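Local atomic coordinates of histone-lysine N-methyltransferase, H3 lysine-9 specific SUVH4 (Arabidopsis thaliana, PDB entry 4QEO), a protein that methylates histone H3 to mark chromatin for transcriptional repression, binds methylated DNA, and is required to maintain CpNpG and asymmetric DNA methylation. Residues Q24-V29 against D321-E326; P105-I110 against K156-Y161; G248-G253 against F271-S276. All coordinates share one frame; numbering follows the deposited sequence.

Interaction 1 (Q24-V29 against D321-E326); sequences QYLLCV and DGRLIE
Leu26 of helix 10-30 plugs against Arg323 and Ile325 of the pre-SET region, a helix packed against one end of a short β-hairpin (strands 316-317 and 323-324). The contact joins sequence-distant parts of the enzyme. The closest pair of CA atoms, those of Leu26 and Ile325, is 5.8 Å apart, and the contact is made mainly by side chains. Leu26 has the largest share of buried surface, and its two methyls divide the work. Leu26 CD1 rests on the backbone of the second segment, 3.7 Å from Leu324 O. Leu26 CD2 stands over the centre of one face of the guanidinium, 3.8 Å from Arg323 CZ. With CG beside its own backbone N (chi1 -64°), the isobutyl group points at the strand, one methyl on its backbone and the other on the Arg323 side chain. Ile325 touches both leucines: its CG1 lies 4.2 Å from Leu26 CB, and its CG2 3.9 Å from Leu27 CD2. Around them, Leu26 also touches Val317 and Leu319, while Cys28 and Val29 turn to helix 36-46.

The Arg323 chain bends at chi3 (70°), which brings its flat end under the Leu26 methyl. That plane is fixed by bonds elsewhere, from NE to Ala377 O and from NH1 to Asn320 OD1, so a buried charged group offers an apolar residue a well-defined face. The Tyr25 ring, its plane 51° from the guanidinium, comes up beside it, and one water, in the guanidinium plane, joins the two: 2.9 Å from Tyr25 OH and 3.0 Å from Arg323 NH1, which donates to it.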
ATOM      1  N   GLN A  24       0.452 -11.894  -6.316  1.00 35.53           N
ATOM      2  CA  GLN A  24       1.409 -12.908  -6.764  1.00 33.22           C
ATOM      3  C   GLN A  24       2.604 -13.063  -5.815  1.00 31.85           C
ATOM      4  O   GLN A  24       3.042 -14.171  -5.510  1.00 33.50           O
ATOM      5  CB  GLN A  24       1.889 -12.601  -8.186  1.00 35.79           C
ATOM      6  CG  GLN A  24       0.786 -12.645  -9.220  1.00 41.38           C
ATOM      7  CD  GLN A  24       0.303 -14.064  -9.496  1.00 52.90           C
ATOM      8  OE1 GLN A  24       0.839 -15.036  -8.961  1.00 51.13           O
ATOM      9  NE2 GLN A  24      -0.703 -14.185 -10.347  1.00 62.55           N
ATOM     10  N   TYR A  25       3.134 -11.935  -5.363  1.00 32.69           N
ATOM     11  CA  TYR A  25       4.220 -11.922  -4.403  1.00 31.89           C
ATOM     12  C   TYR A  25       3.875 -12.706  -3.145  1.00 35.48           C
ATOM     13  O   TYR A  25       4.637 -13.564  -2.725  1.00 34.24           O
ATOM     14  CB  TYR A  25       4.546 -10.483  -4.027  1.00 28.57           C
ATOM     15  CG  TYR A  25       5.453 -10.304  -2.837  1.00 28.66           C
ATOM     16  CD1 TYR A  25       6.760 -10.759  -2.856  1.00 32.44           C
ATOM     17  CD2 TYR A  25       5.015  -9.610  -1.709  1.00 32.58           C
ATOM     18  CE1 TYR A  25       7.611 -10.553  -1.775  1.00 36.12           C
ATOM     19  CE2 TYR A  25       5.855  -9.398  -0.622  1.00 35.74           C
ATOM     20  CZ  TYR A  25       7.143  -9.880  -0.653  1.00 39.11           C
ATOM     21  OH  TYR A  25       7.968  -9.670   0.432  1.00 34.91           O
ATOM     22  N   LEU A  26       2.739 -12.394  -2.529  1.00 31.27           N
ATOM     23  CA  LEU A  26       2.389 -13.078  -1.290  1.00 31.87           C
ATOM     24  C   LEU A  26       2.144 -14.574  -1.527  1.00 35.95           C
ATOM     25  O   LEU A  26       2.475 -15.400  -0.672  1.00 36.84           O
ATOM     26  CB  LEU A  26       1.202 -12.406  -0.601  1.00 34.07           C
ATOM     27  CG  LEU A  26       1.483 -10.978  -0.130  1.00 35.91           C
ATOM     28  CD1 LEU A  26       0.206 -10.316   0.398  1.00 36.60           C
ATOM     29  CD2 LEU A  26       2.573 -10.961   0.926  1.00 36.65           C
ATOM     30  N   LEU A  27       1.585 -14.920  -2.685  1.00 35.40           N
ATOM     31  CA  LEU A  27       1.449 -16.329  -3.030  1.00 39.71           C
ATOM     32  C   LEU A  27       2.803 -17.021  -3.134  1.00 39.07           C
ATOM     33  O   LEU A  27       2.933 -18.175  -2.725  1.00 38.62           O
ATOM     34  CB  LEU A  27       0.674 -16.524  -4.326  1.00 41.16           C
ATOM     35  CG  LEU A  27      -0.833 -16.304  -4.314  1.00 42.84           C
ATOM     36  CD1 LEU A  27      -1.333 -16.184  -5.748  1.00 45.23           C
ATOM     37  CD2 LEU A  27      -1.567 -17.443  -3.580  1.00 45.32           C
ATOM     38  N   CYS A  28       3.804 -16.338  -3.699  1.00 38.53           N
ATOM     39  CA  CYS A  28       5.148 -16.917  -3.793  1.00 38.38           C
ATOM     40  C   CYS A  28       5.829 -17.013  -2.427  1.00 36.94           C
ATOM     41  O   CYS A  28       6.549 -17.974  -2.154  1.00 39.54           O
ATOM     42  CB  CYS A  28       6.033 -16.130  -4.782  1.00 35.07           C
ATOM     43  SG  CYS A  28       5.423 -16.232  -6.465  1.00 44.47           S
ATOM     44  N   VAL A  29       5.607 -16.012  -1.574  1.00 36.43           N
ATOM     45  CA  VAL A  29       6.077 -16.078  -0.191  1.00 39.35           C
ATOM     46  C   VAL A  29       5.482 -17.318   0.520  1.00 44.29           C
ATOM     47  O   VAL A  29       6.200 -18.088   1.174  1.00 41.22           O
ATOM     48  CB  VAL A  29       5.732 -14.792   0.594  1.00 38.52           C
ATOM     49  CG1 VAL A  29       6.000 -14.977   2.093  1.00 41.77           C
ATOM     50  CG2 VAL A  29       6.518 -13.584   0.049  1.00 31.73           C
ATOM     51  N   ASP A 321       4.364 -10.059  10.462  1.00 41.91           N
ATOM     52  CA  ASP A 321       3.372 -10.348  11.501  1.00 39.69           C
ATOM     53  C   ASP A 321       1.998 -10.727  10.961  1.00 40.18           C
ATOM     54  O   ASP A 321       1.009 -10.697  11.694  1.00 36.47           O
ATOM     55  CB  ASP A 321       3.255  -9.198  12.506  1.00 45.81           C
ATOM     56  CG  ASP A 321       4.511  -9.015  13.320  1.00 51.63           C
ATOM     57  OD1 ASP A 321       5.053 -10.034  13.803  1.00 53.82           O
ATOM     58  OD2 ASP A 321       4.964  -7.859  13.461  1.00 51.37           O
ATOM     59  N   GLY A 322       1.940 -11.087   9.679  1.00 40.79           N
ATOM     60  CA  GLY A 322       0.731 -11.655   9.105  1.00 36.55           C
ATOM     61  C   GLY A 322       0.073 -10.743   8.085  1.00 36.27           C
ATOM     62  O   GLY A 322      -0.277  -9.608   8.396  1.00 35.30           O
ATOM     63  N   ARG A 323      -0.102 -11.247   6.868  1.00 33.68           N
ATOM     64  CA  ARG A 323      -0.698 -10.468   5.788  1.00 33.49           C
ATOM     65  C   ARG A 323      -1.726 -11.309   5.035  1.00 34.35           C
ATOM     66  O   ARG A 323      -1.482 -12.476   4.715  1.00 30.80           O
ATOM     67  CB  ARG A 323       0.385  -9.927   4.836  1.00 29.32           C
ATOM     68  CG  ARG A 323       1.154  -8.722   5.403  1.00 30.96           C
ATOM     69  CD  ARG A 323       2.451  -8.408   4.625  1.00 33.53           C
ATOM     70  NE  ARG A 323       2.188  -7.883   3.288  1.00 34.63           N
ATOM     71  CZ  ARG A 323       3.134  -7.484   2.433  1.00 39.37           C
ATOM     72  NH1 ARG A 323       4.417  -7.543   2.774  1.00 31.31           N
ATOM     73  NH2 ARG A 323       2.794  -7.012   1.236  1.00 31.04           N
ATOM     74  N   LEU A 324      -2.890 -10.724   4.791  1.00 33.44           N
ATOM     75  CA  LEU A 324      -3.929 -11.401   4.031  1.00 33.71           C
ATOM     76  C   LEU A 324      -3.471 -11.474   2.593  1.00 39.93           C
ATOM     77  O   LEU A 324      -3.074 -10.461   2.013  1.00 37.97           O
ATOM     78  CB  LEU A 324      -5.243 -10.630   4.118  1.00 32.01           C
ATOM     79  CG  LEU A 324      -6.440 -11.226   3.382  1.00 34.38           C
ATOM     80  CD1 LEU A 324      -6.834 -12.578   4.007  1.00 31.22           C
ATOM     81  CD2 LEU A 324      -7.595 -10.246   3.445  1.00 35.54           C
ATOM     82  N   ILE A 325      -3.516 -12.664   2.013  1.00 36.82           N
ATOM     83  CA  ILE A 325      -3.040 -12.844   0.647  1.00 38.87           C
ATOM     84  C   ILE A 325      -3.965 -12.169  -0.365  1.00 40.82           C
ATOM     85  O   ILE A 325      -3.502 -11.499  -1.285  1.00 42.67           O
ATOM     86  CB  ILE A 325      -2.835 -14.341   0.314  1.00 42.97           C
ATOM     87  CG1 ILE A 325      -1.683 -14.908   1.151  1.00 41.52           C
ATOM     88  CG2 ILE A 325      -2.550 -14.538  -1.167  1.00 43.27           C
ATOM     89  CD1 ILE A 325      -1.622 -16.406   1.192  1.00 39.74           C
ATOM     90  N   GLU A 326      -5.268 -12.356  -0.191  1.00 37.69           N
ATOM     91  CA  GLU A 326      -6.259 -11.759  -1.079  1.00 39.19           C
ATOM     92  C   GLU A 326      -7.643 -11.754  -0.426  1.00 44.02           C
ATOM     93  O   GLU A 326      -7.927 -12.537   0.480  1.00 48.01           O
ATOM     94  CB  GLU A 326      -6.325 -12.532  -2.395  1.00 39.12           C
ATOM     95  CG  GLU A 326      -6.784 -13.975  -2.219  1.00 46.40           C
ATOM     96  CD  GLU A 326      -6.691 -14.786  -3.497  1.00 54.32           C
ATOM     97  OE1 GLU A 326      -7.249 -14.344  -4.526  1.00 53.70           O
ATOM     98  OE2 GLU A 326      -6.051 -15.862  -3.469  1.00 58.04           O
TER
HETATM   99  O   HOH W   1       7.338  -7.303   1.955  1.00 53.10           O

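Interaction 2 (P105-I110 against K156-Y161); sequences PLAVSI and KHCCEY
Pro105, which follows a cis peptide bond, turns its carbonyl oxygen to the imidazole of His157, making a side-chain-to-backbone bond between the residue just before strand 106-112 and helix 151-161 of the SRA domain. His157 ND1 donates to Pro105 O over 2.8 Å, with an N-H...O angle of 152°; the oxygen lies close to the ring plane, and the donor sits in the carbonyl plane. Having CG beside its backbone N (chi1 -71°) carries the ring toward the strand. The helix and strand segments cross nearly perpendicularly, at 96°, their axes 6.9 Å apart.

Next to the bond, Leu106 CD2 packs 3.7 Å from His157 CB. Cys158 SG then fits against Ala107, 3.7 Å from its CB and 3.1 Å from its carbonyl O, a buried oxygen with no hydrogen-bonding partner in the model. Val165 and Val190 touch Cys158 from neighbouring strands. Replacing His157 by alanine is likely to leave Pro105 O without its donor and to open a gap beside the proline ring, where Pro105 CD now lies 3.8 Å from His157 ND1. Because the carbonyl can only accept, the geometry implies that ND1 carries a proton here.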
ATOM      1  N   PRO A 105      21.006   3.050 -28.732  1.00 30.59           N
ATOM      2  CA  PRO A 105      20.045   2.926 -27.627  1.00 31.67           C
ATOM      3  C   PRO A 105      19.775   4.255 -26.948  1.00 33.38           C
ATOM      4  O   PRO A 105      20.591   5.180 -27.064  1.00 33.62           O
ATOM      5  CB  PRO A 105      20.763   1.994 -26.647  1.00 27.72           C
ATOM      6  CG  PRO A 105      22.233   2.252 -26.919  1.00 28.54           C
ATOM      7  CD  PRO A 105      22.312   2.455 -28.398  1.00 28.26           C
ATOM      8  N   LEU A 106      18.642   4.349 -26.256  1.00 27.42           N
ATOM      9  CA  LEU A 106      18.310   5.574 -25.523  1.00 24.27           C
ATOM     10  C   LEU A 106      17.878   5.219 -24.125  1.00 21.33           C
ATOM     11  O   LEU A 106      17.009   4.383 -23.958  1.00 22.51           O
ATOM     12  CB  LEU A 106      17.125   6.296 -26.164  1.00 30.40           C
ATOM     13  CG  LEU A 106      17.296   7.304 -27.280  1.00 36.99           C
ATOM     14  CD1 LEU A 106      15.910   7.758 -27.699  1.00 32.77           C
ATOM     15  CD2 LEU A 106      18.180   8.481 -26.830  1.00 30.35           C
ATOM     16  N   ALA A 107      18.431   5.869 -23.116  1.00 21.60           N
ATOM     17  CA  ALA A 107      18.008   5.576 -21.749  1.00 21.66           C
ATOM     18  C   ALA A 107      16.647   6.206 -21.460  1.00 21.44           C
ATOM     19  O   ALA A 107      16.318   7.266 -22.027  1.00 19.85           O
ATOM     20  CB  ALA A 107      19.061   6.077 -20.761  1.00 18.72           C
ATOM     21  N   VAL A 108      15.843   5.557 -20.608  1.00 21.13           N
ATOM     22  CA  VAL A 108      14.554   6.118 -20.212  1.00 22.09           C
ATOM     23  C   VAL A 108      14.380   6.240 -18.703  1.00 21.22           C
ATOM     24  O   VAL A 108      13.577   7.043 -18.251  1.00 23.03           O
ATOM     25  CB  VAL A 108      13.343   5.341 -20.797  1.00 20.55           C
ATOM     26  CG1 VAL A 108      13.408   5.362 -22.333  1.00 21.55           C
ATOM     27  CG2 VAL A 108      13.264   3.907 -20.246  1.00 23.02           C
ATOM     28  N   SER A 109      15.147   5.463 -17.934  1.00 21.57           N
ATOM     29  CA  SER A 109      14.952   5.390 -16.478  1.00 16.56           C
ATOM     30  C   SER A 109      16.237   4.942 -15.786  1.00 18.50           C
ATOM     31  O   SER A 109      16.871   3.956 -16.202  1.00 17.08           O
ATOM     32  CB  SER A 109      13.787   4.430 -16.138  1.00 16.74           C
ATOM     33  OG  SER A 109      13.635   4.267 -14.729  1.00 20.91           O
ATOM     34  N   ILE A 110      16.635   5.672 -14.743  1.00 17.40           N
ATOM     35  CA  ILE A 110      17.771   5.238 -13.935  1.00 17.12           C
ATOM     36  C   ILE A 110      17.394   5.142 -12.471  1.00 18.57           C
ATOM     37  O   ILE A 110      16.468   5.790 -12.019  1.00 18.70           O
ATOM     38  CB  ILE A 110      19.017   6.167 -14.083  1.00 19.81           C
ATOM     39  CG1 ILE A 110      18.702   7.561 -13.524  1.00 17.84           C
ATOM     40  CG2 ILE A 110      19.435   6.248 -15.550  1.00 19.28           C
ATOM     41  CD1 ILE A 110      19.911   8.467 -13.405  1.00 26.42           C
ATOM     42  N   LYS A 156      24.453   8.610 -23.133  1.00 20.07           N
ATOM     43  CA  LYS A 156      25.128   9.535 -24.062  1.00 19.26           C
ATOM     44  C   LYS A 156      24.169  10.022 -25.150  1.00 24.37           C
ATOM     45  O   LYS A 156      24.133  11.212 -25.493  1.00 23.48           O
ATOM     46  CB  LYS A 156      26.376   8.864 -24.673  1.00 19.29           C
ATOM     47  CG  LYS A 156      26.784   9.349 -26.080  1.00 19.43           C
ATOM     48  CD  LYS A 156      28.034   8.541 -26.564  1.00 24.28           C
ATOM     49  CE  LYS A 156      28.316   8.681 -28.077  1.00 22.73           C
ATOM     50  NZ  LYS A 156      28.792  10.042 -28.428  1.00 26.23           N
ATOM     51  N   HIS A 157      23.370   9.106 -25.691  1.00 18.74           N
ATOM     52  CA  HIS A 157      22.432   9.504 -26.739  1.00 22.22           C
ATOM     53  C   HIS A 157      21.341  10.423 -26.170  1.00 24.42           C
ATOM     54  O   HIS A 157      20.876  11.338 -26.855  1.00 24.59           O
ATOM     55  CB  HIS A 157      21.822   8.277 -27.440  1.00 24.09           C
ATOM     56  CG  HIS A 157      22.803   7.539 -28.314  1.00 26.67           C
ATOM     57  ND1 HIS A 157      22.697   6.192 -28.587  1.00 24.88           N
ATOM     58  CD2 HIS A 157      23.922   7.964 -28.953  1.00 29.68           C
ATOM     59  CE1 HIS A 157      23.691   5.824 -29.383  1.00 28.50           C
ATOM     60  NE2 HIS A 157      24.456   6.879 -29.607  1.00 27.65           N
ATOM     61  N   CYS A 158      20.936  10.173 -24.928  1.00 21.13           N
ATOM     62  CA  CYS A 158      19.983  11.070 -24.278  1.00 23.14           C
ATOM     63  C   CYS A 158      20.505  12.499 -24.235  1.00 20.93           C
ATOM     64  O   CYS A 158      19.772  13.456 -24.565  1.00 21.75           O
ATOM     65  CB  CYS A 158      19.670  10.603 -22.852  1.00 22.26           C
ATOM     66  SG  CYS A 158      18.631   9.144 -22.755  1.00 23.47           S
ATOM     67  N   CYS A 159      21.753  12.640 -23.790  1.00 21.24           N
ATOM     68  CA  CYS A 159      22.433  13.940 -23.769  1.00 21.76           C
ATOM     69  C   CYS A 159      22.429  14.579 -25.147  1.00 24.22           C
ATOM     70  O   CYS A 159      22.095  15.754 -25.299  1.00 27.16           O
ATOM     71  CB  CYS A 159      23.901  13.763 -23.324  1.00 21.27           C
ATOM     72  SG  CYS A 159      24.828  15.319 -23.232  1.00 23.69           S
ATOM     73  N   GLU A 160      22.805  13.795 -26.149  1.00 25.13           N
ATOM     74  CA  GLU A 160      22.931  14.310 -27.514  1.00 24.96           C
ATOM     75  C   GLU A 160      21.592  14.689 -28.177  1.00 25.87           C
ATOM     76  O   GLU A 160      21.562  15.528 -29.077  1.00 24.30           O
ATOM     77  CB  GLU A 160      23.708  13.310 -28.369  1.00 20.89           C
ATOM     78  CG  GLU A 160      25.211  13.369 -28.020  1.00 25.21           C
ATOM     79  CD  GLU A 160      26.013  12.189 -28.525  1.00 32.39           C
ATOM     80  OE1 GLU A 160      25.409  11.251 -29.085  1.00 29.08           O
ATOM     81  OE2 GLU A 160      27.256  12.212 -28.342  1.00 29.49           O
ATOM     82  N   TYR A 161      20.499  14.087 -27.720  1.00 24.97           N
ATOM     83  CA  TYR A 161      19.168  14.380 -28.289  1.00 27.99           C
ATOM     84  C   TYR A 161      18.174  15.121 -27.391  1.00 25.57           C
ATOM     85  O   TYR A 161      17.012  15.316 -27.776  1.00 27.49           O
ATOM     86  CB  TYR A 161      18.511  13.103 -28.786  1.00 24.79           C
ATOM     87  CG  TYR A 161      19.085  12.647 -30.084  1.00 27.76           C
ATOM     88  CD1 TYR A 161      18.603  13.165 -31.279  1.00 29.19           C
ATOM     89  CD2 TYR A 161      20.134  11.729 -30.126  1.00 24.79           C
ATOM     90  CE1 TYR A 161      19.125  12.772 -32.485  1.00 34.90           C
ATOM     91  CE2 TYR A 161      20.671  11.324 -31.342  1.00 31.39           C
ATOM     92  CZ  TYR A 161      20.157  11.852 -32.514  1.00 33.96           C
ATOM     93  OH  TYR A 161      20.658  11.480 -33.730  1.00 38.18           O
TER

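Interaction 3 (G248-G253 against F271-S276); sequences GLEFKG and FTYIKS
The closest pair of CA atoms across the segments, those of Leu249 and Lys275, is 7.1 Å apart, so the irregular 248-253 segment is joined to 271-276 through side chains and a water; strand 272-273 instead pairs in parallel with 452-453. Both segments belong to the pre-SET region, and the contact lies at the surface.

Leu249 and Lys275 form its outer part. Leu249 CD1 lies 3.5 Å from Tyr273 O and also reaches the ring edge, 4.0 Å from Tyr273 CD1, the two side chains running past each other in opposite directions. The aliphatic part of Lys275 lies alongside Leu249, with Lys275 CD 3.4 Å from Leu249 O. Further in, Glu250 is the pivot. Its chain folds at chi2 (-68°), which turns the carboxylate back between the tyrosine and the lysine. Tyr273 OH donates to Glu250 OE2 in a very short bond of 2.5 Å; OE2 lies in the ring plane while the carboxylate stands 89° to that plane. Phe455 N makes a further, weak bond to the same hydroxyl.

The other oxygen, Glu250 OE1, forms a long salt bridge with Lys275 NZ at 3.8 Å. A water closes the gap: it donates to Glu250 OE1 over 2.6 Å and accepts from Phe251 N and Lys275 NZ. The neighbouring Phe271 makes a cation-pi contact with Arg457, predicted to bind S-adenosyl-L-methionine. With a tyrosine hydroxyl at one oxygen, and a water and, at longer range, the Lys275 ammonium at the other, the buried Glu250 carboxylate is likely to be stabilised in its ionised form, its orientation set from both oxygens.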
ATOM      1  N   GLY A 248      -5.580   4.137  26.499  1.00 71.92           N
ATOM      2  CA  GLY A 248      -4.321   3.520  26.860  1.00 66.16           C
ATOM      3  C   GLY A 248      -4.591   2.051  26.583  1.00 63.26           C
ATOM      4  O   GLY A 248      -3.802   1.158  26.905  1.00 66.55           O
ATOM      5  N   LEU A 249      -5.749   1.821  25.969  1.00 56.04           N
ATOM      6  CA  LEU A 249      -6.232   0.496  25.604  1.00 48.41           C
ATOM      7  C   LEU A 249      -5.485  -0.109  24.421  1.00 50.90           C
ATOM      8  O   LEU A 249      -5.150  -1.290  24.421  1.00 55.59           O
ATOM      9  CB  LEU A 249      -7.728   0.566  25.281  1.00 45.48           C
ATOM     10  CG  LEU A 249      -8.679   0.787  26.465  1.00 48.91           C
ATOM     11  CD1 LEU A 249     -10.151   0.671  26.040  1.00 46.92           C
ATOM     12  CD2 LEU A 249      -8.361  -0.200  27.586  1.00 47.22           C
ATOM     13  N   GLU A 250      -5.239   0.695  23.395  1.00 53.43           N
ATOM     14  CA  GLU A 250      -4.491   0.209  22.247  1.00 51.39           C
ATOM     15  C   GLU A 250      -3.028   0.050  22.607  1.00 51.46           C
ATOM     16  O   GLU A 250      -2.474   0.826  23.385  1.00 50.80           O
ATOM     17  CB  GLU A 250      -4.643   1.140  21.034  1.00 51.18           C
ATOM     18  CG  GLU A 250      -6.062   1.229  20.489  1.00 48.59           C
ATOM     19  CD  GLU A 250      -6.558  -0.065  19.854  1.00 48.01           C
ATOM     20  OE1 GLU A 250      -5.795  -1.055  19.787  1.00 46.38           O
ATOM     21  OE2 GLU A 250      -7.722  -0.081  19.401  1.00 44.02           O
ATOM     22  N   PHE A 251      -2.407  -0.961  22.017  1.00 53.24           N
ATOM     23  CA  PHE A 251      -1.011  -1.265  22.269  1.00 51.48           C
ATOM     24  C   PHE A 251      -0.118  -0.097  21.858  1.00 54.64           C
ATOM     25  O   PHE A 251       0.945   0.126  22.426  1.00 59.71           O
ATOM     26  CB  PHE A 251      -0.632  -2.529  21.506  1.00 47.92           C
ATOM     27  CG  PHE A 251       0.832  -2.802  21.489  1.00 55.71           C
ATOM     28  CD1 PHE A 251       1.481  -3.209  22.638  1.00 56.00           C
ATOM     29  CD2 PHE A 251       1.563  -2.653  20.320  1.00 58.70           C
ATOM     30  CE1 PHE A 251       2.832  -3.462  22.626  1.00 57.33           C
ATOM     31  CE2 PHE A 251       2.917  -2.906  20.299  1.00 60.61           C
ATOM     32  CZ  PHE A 251       3.555  -3.311  21.454  1.00 58.95           C
ATOM     33  N   LYS A 252      -0.571   0.648  20.863  1.00 50.11           N
ATOM     34  CA  LYS A 252       0.103   1.863  20.444  1.00 48.25           C
ATOM     35  C   LYS A 252      -0.880   3.004  20.557  1.00 50.31           C
ATOM     36  O   LYS A 252      -1.984   2.919  20.030  1.00 52.99           O
ATOM     37  CB  LYS A 252       0.574   1.710  19.010  1.00 50.69           C
ATOM     38  CG  LYS A 252       1.629   0.642  18.857  1.00 54.57           C
ATOM     39  CD  LYS A 252       1.997   0.457  17.410  1.00 57.63           C
ATOM     40  CE  LYS A 252       3.294  -0.301  17.274  1.00 59.27           C
ATOM     41  NZ  LYS A 252       4.348   0.562  16.681  1.00 65.14           N
ATOM     42  N   GLY A 253      -0.486   4.064  21.257  1.00 54.55           N
ATOM     43  CA  GLY A 253      -1.367   5.196  21.478  1.00 54.10           C
ATOM     44  C   GLY A 253      -1.800   5.848  20.179  1.00 53.03           C
ATOM     45  O   GLY A 253      -1.054   5.867  19.201  1.00 49.40           O
ATOM     46  N   PHE A 271     -18.129  10.045  23.299  1.00 78.20           N
ATOM     47  CA  PHE A 271     -17.739   8.752  22.749  1.00 69.58           C
ATOM     48  C   PHE A 271     -16.799   8.026  23.707  1.00 65.07           C
ATOM     49  O   PHE A 271     -15.865   8.619  24.234  1.00 69.16           O
ATOM     50  CB  PHE A 271     -17.067   8.952  21.383  1.00 66.77           C
ATOM     51  CG  PHE A 271     -16.554   7.686  20.756  1.00 63.25           C
ATOM     52  CD1 PHE A 271     -17.407   6.855  20.043  1.00 62.65           C
ATOM     53  CD2 PHE A 271     -15.214   7.336  20.865  1.00 60.26           C
ATOM     54  CE1 PHE A 271     -16.934   5.697  19.453  1.00 60.38           C
ATOM     55  CE2 PHE A 271     -14.731   6.177  20.282  1.00 57.59           C
ATOM     56  CZ  PHE A 271     -15.589   5.354  19.576  1.00 58.36           C
ATOM     57  N   THR A 272     -17.043   6.742  23.940  1.00 55.91           N
ATOM     58  CA  THR A 272     -16.179   5.981  24.844  1.00 55.99           C
ATOM     59  C   THR A 272     -15.495   4.824  24.135  1.00 52.21           C
ATOM     60  O   THR A 272     -16.137   3.985  23.504  1.00 51.44           O
ATOM     61  CB  THR A 272     -16.913   5.436  26.105  1.00 65.84           C
ATOM     62  OG1 THR A 272     -18.031   4.633  25.709  1.00 65.20           O
ATOM     63  CG2 THR A 272     -17.379   6.574  27.012  1.00 64.86           C
ATOM     64  N   TYR A 273     -14.178   4.781  24.271  1.00 46.69           N
ATOM     65  CA  TYR A 273     -13.365   3.825  23.541  1.00 44.17           C
ATOM     66  C   TYR A 273     -13.455   2.428  24.118  1.00 46.31           C
ATOM     67  O   TYR A 273     -13.236   2.231  25.312  1.00 48.91           O
ATOM     68  CB  TYR A 273     -11.906   4.277  23.538  1.00 43.30           C
ATOM     69  CG  TYR A 273     -11.106   3.703  22.396  1.00 43.29           C
ATOM     70  CD1 TYR A 273     -10.614   2.406  22.453  1.00 44.36           C
ATOM     71  CD2 TYR A 273     -10.835   4.463  21.265  1.00 42.36           C
ATOM     72  CE1 TYR A 273      -9.881   1.873  21.412  1.00 43.68           C
ATOM     73  CE2 TYR A 273     -10.102   3.938  20.211  1.00 43.58           C
ATOM     74  CZ  TYR A 273      -9.623   2.644  20.292  1.00 44.93           C
ATOM     75  OH  TYR A 273      -8.892   2.110  19.252  1.00 43.38           O
ATOM     76  N   ILE A 274     -13.775   1.460  23.261  1.00 43.51           N
ATOM     77  CA  ILE A 274     -13.735   0.050  23.625  1.00 43.53           C
ATOM     78  C   ILE A 274     -12.916  -0.748  22.609  1.00 43.74           C
ATOM     79  O   ILE A 274     -12.800  -0.356  21.443  1.00 42.38           O
ATOM     80  CB  ILE A 274     -15.154  -0.549  23.741  1.00 43.78           C
ATOM     81  CG1 ILE A 274     -15.913  -0.391  22.426  1.00 41.38           C
ATOM     82  CG2 ILE A 274     -15.927   0.124  24.873  1.00 45.10           C
ATOM     83  CD1 ILE A 274     -17.363  -0.862  22.490  1.00 41.87           C
ATOM     84  N   LYS A 275     -12.339  -1.859  23.055  1.00 41.72           N
ATOM     85  CA  LYS A 275     -11.562  -2.724  22.169  1.00 45.06           C
ATOM     86  C   LYS A 275     -12.358  -3.959  21.778  1.00 40.49           C
ATOM     87  O   LYS A 275     -11.947  -4.722  20.913  1.00 36.96           O
ATOM     88  CB  LYS A 275     -10.237  -3.148  22.820  1.00 50.90           C
ATOM     89  CG  LYS A 275      -9.054  -2.220  22.506  1.00 60.55           C
ATOM     90  CD  LYS A 275      -7.703  -2.858  22.851  1.00 64.10           C
ATOM     91  CE  LYS A 275      -7.106  -3.606  21.661  1.00 66.43           C
ATOM     92  NZ  LYS A 275      -5.740  -4.147  21.957  1.00 69.23           N
ATOM     93  N   SER A 276     -13.490  -4.166  22.432  1.00 38.66           N
ATOM     94  CA  SER A 276     -14.274  -5.367  22.204  1.00 33.52           C
ATOM     95  C   SER A 276     -15.713  -5.006  21.870  1.00 32.81           C
ATOM     96  O   SER A 276     -16.265  -4.054  22.421  1.00 35.89           O
ATOM     97  CB  SER A 276     -14.263  -6.262  23.451  1.00 39.08           C
ATOM     98  OG  SER A 276     -13.001  -6.886  23.637  1.00 49.76           O
TER
HETATM   99  O   HOH W   2      -3.791  -2.610  20.471  1.00 41.15           O

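How the interactions relate
From the N terminus, the chain first lays down the 24-29 part of helix 10-30, whose partner, 321-326, arrives only after almost 300 further residues. Interaction 1 therefore closes a very long loop, and both other contacts fall within it. Interaction 2 closes first, joining strand to helix inside the SRA domain across 45 intervening residues. Interaction 3 follows in series and closes a shorter loop within the pre-SET region; the two do not cross. Their centres lie about 55 Å apart, on opposite sides of the chain's centre, whereas the centre of interaction 1 is only about 13 Å from it, where the N-terminal helix is tied to the pre-SET region.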